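Long-range contact in heme utilization cystosolic carrier protein HutX (Pectobacterium carotovorum, PDB 2PH0), which probably binds heme in the cytosol and carries it during heme utilization: residues Ser27-Val32 / Phe126-Ala132. Residues are numbered along the deposited sequence; the frame is centred on the assembly and turned at random.
Sequences SLFAVV and FNANGAA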
loop_
_atom_site.group_PDB
_atom_site.type_symbol
_atom_site.label_atom_id
_atom_site.label_comp_id
_atom_site.label_asym_id
_atom_site.label_seq_id
_atom_site.Cartn_x
_atom_site.Cartn_y
_atom_site.Cartn_z
ATOM N N SER B 27 -7.114 -17.633 -3.673
ATOM C CA SER B 27 -6.163 -16.530 -3.568
ATOM C C SER B 27 -5.684 -16.035 -4.930
ATOM O O SER B 27 -5.894 -16.686 -5.958
ATOM C CB SER B 27 -4.949 -16.960 -2.742
ATOM O OG SER B 27 -4.201 -17.956 -3.427
ATOM N N LEU B 28 -5.043 -14.869 -4.920
ATOM C CA LEU B 28 -4.500 -14.281 -6.133
ATOM C C LEU B 28 -3.363 -15.177 -6.634
ATOM O O LEU B 28 -3.194 -15.367 -7.845
ATOM C CB LEU B 28 -3.956 -12.876 -5.848
ATOM C CG LEU B 28 -3.916 -11.848 -6.987
ATOM C CD1 LEU B 28 -2.947 -10.733 -6.617
ATOM C CD2 LEU B 28 -3.484 -12.488 -8.289
ATOM N N PHE B 29 -2.581 -15.737 -5.716
ATOM C CA PHE B 29 -1.481 -16.593 -6.151
ATOM C C PHE B 29 -1.993 -17.832 -6.871
ATOM O O PHE B 29 -1.373 -18.304 -7.828
ATOM C CB PHE B 29 -0.600 -17.044 -4.988
ATOM C CG PHE B 29 0.569 -17.894 -5.427
ATOM C CD1 PHE B 29 1.579 -17.350 -6.220
ATOM C CD2 PHE B 29 0.636 -19.243 -5.089
ATOM C CE1 PHE B 29 2.638 -18.136 -6.671
ATOM C CE2 PHE B 29 1.693 -20.039 -5.535
ATOM C CZ PHE B 29 2.695 -19.483 -6.328
ATOM N N ALA B 30 -3.114 -18.366 -6.398
ATOM C CA ALA B 30 -3.701 -19.553 -7.014
ATOM C C ALA B 30 -4.009 -19.259 -8.484
ATOM O O ALA B 30 -3.730 -20.077 -9.366
ATOM C CB ALA B 30 -4.975 -19.957 -6.267
ATOM N N VAL B 31 -4.571 -18.082 -8.742
ATOM C CA VAL B 31 -4.895 -17.677 -10.100
ATOM C C VAL B 31 -3.628 -17.509 -10.937
ATOM O O VAL B 31 -3.550 -18.006 -12.055
ATOM C CB VAL B 31 -5.684 -16.348 -10.110
ATOM C CG1 VAL B 31 -5.986 -15.929 -11.529
ATOM C CG2 VAL B 31 -6.972 -16.516 -9.325
ATOM N N VAL B 32 -2.629 -16.822 -10.387
ATOM C CA VAL B 32 -1.377 -16.591 -11.107
ATOM C C VAL B 32 -0.639 -17.882 -11.436
ATOM O O VAL B 32 -0.076 -18.033 -12.526
ATOM C CB VAL B 32 -0.470 -15.644 -10.297
ATOM C CG1 VAL B 32 0.911 -15.541 -10.929
ATOM C CG2 VAL B 32 -1.126 -14.270 -10.236
ATOM N N PHE B 126 4.077 -12.016 -3.522
ATOM C CA PHE B 126 3.039 -12.663 -2.719
ATOM C C PHE B 126 3.492 -13.124 -1.336
ATOM O O PHE B 126 4.627 -13.557 -1.158
ATOM C CB PHE B 126 2.524 -13.917 -3.437
ATOM C CG PHE B 126 2.007 -13.674 -4.824
ATOM C CD1 PHE B 126 0.654 -13.428 -5.043
ATOM C CD2 PHE B 126 2.862 -13.746 -5.917
ATOM C CE1 PHE B 126 0.156 -13.265 -6.334
ATOM C CE2 PHE B 126 2.370 -13.579 -7.217
ATOM C CZ PHE B 126 1.017 -13.341 -7.418
ATOM N N ASN B 127 2.581 -13.062 -0.368
ATOM C CA ASN B 127 2.885 -13.532 0.978
ATOM C C ASN B 127 2.443 -15.000 1.074
ATOM O O ASN B 127 1.992 -15.587 0.085
ATOM C CB ASN B 127 2.171 -12.678 2.046
ATOM C CG ASN B 127 0.659 -12.677 1.899
ATOM O OD1 ASN B 127 0.074 -13.588 1.313
ATOM N ND2 ASN B 127 0.014 -11.657 2.459
ATOM N N ALA B 128 2.565 -15.590 2.259
ATOM C CA ALA B 128 2.199 -16.992 2.449
ATOM C C ALA B 128 0.727 -17.292 2.204
ATOM O O ALA B 128 0.377 -18.407 1.815
ATOM C CB ALA B 128 2.602 -17.452 3.853
ATOM N N ASN B 129 -0.138 -16.308 2.430
ATOM C CA ASN B 129 -1.569 -16.503 2.212
ATOM C C ASN B 129 -1.971 -16.382 0.746
ATOM O O ASN B 129 -3.137 -16.566 0.408
ATOM C CB ASN B 129 -2.387 -15.508 3.037
ATOM C CG ASN B 129 -2.335 -15.802 4.519
ATOM O OD1 ASN B 129 -2.410 -16.958 4.935
ATOM N ND2 ASN B 129 -2.219 -14.756 5.328
ATOM N N GLY B 130 -1.012 -16.048 -0.113
ATOM C CA GLY B 130 -1.303 -15.942 -1.533
ATOM C C GLY B 130 -1.826 -14.602 -2.007
ATOM O O GLY B 130 -2.295 -14.492 -3.139
ATOM N N ALA B 131 -1.755 -13.584 -1.152
ATOM C CA ALA B 131 -2.213 -12.255 -1.524
ATOM C C ALA B 131 -1.020 -11.447 -2.016
ATOM O O ALA B 131 0.120 -11.726 -1.646
ATOM C CB ALA B 131 -2.855 -11.561 -0.328
ATOM N N ALA B 132 -1.279 -10.444 -2.850
ATOM C CA ALA B 132 -0.202 -9.607 -3.366
ATOM C C ALA B 132 0.195 -8.579 -2.329
ATOM O O ALA B 132 -0.656 -7.836 -1.837
ATOM C CB ALA B 132 -0.648 -8.894 -4.637
#
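Phe-29 meets Phe-126 in a T-shaped stack, sending its CD1 edge over the centre of the Phe-126 face, 3.8 Å from Phe-126 CD2; the ring planes stand at 69°. With CG anti to the backbone N (chi1 -178°), the Phe-29 ring is set upright over that face with its edge turned down to it, while its CB adds an off-centre CH-pi contact near Phe-126 CD1. Val-32 reaches the far end of the same ring, CG2 lying 3.7 Å from Phe-126 CZ. Leu-28 crosses Phe-126 at about a right angle, its CD1 4.0 Å from Phe-126 CE1 and 3.5 Å from the methyl CB of Ala-132. Beside this apolar patch runs one backbone hydrogen bond, from Phe-29 N to Gly-130 O (2.9 Å, 147° at the hydrogen), received in the carbonyl plane. The bond ties the first turn of helix 28-33 to the loop. Ser-27, the N-cap, turns OG back to accept from Ala-30 N at 3.2 Å and packs CB against Gly-130 O. Gly-130, at positive phi, lets the loop come this close. It closes a type I turn that starts at Asn-127 and is braced by Asn-127 OD1, which accepts from Ala-131 N (3.1 Å) with the donor well above the carbonyl plane; Asn-127 ND2 reaches Asp-69 of the second subunit. His-107 stacks on Phe-29, and Ala-109 of strand 107-115 touches both Phe-126 and Val-32. An N-capped helix thus packs on the connecting loop at the end of the central beta hairpin, strands 118-126 and 132-137, of the six-stranded antiparallel sheet in this ChuX/HutX-family fold.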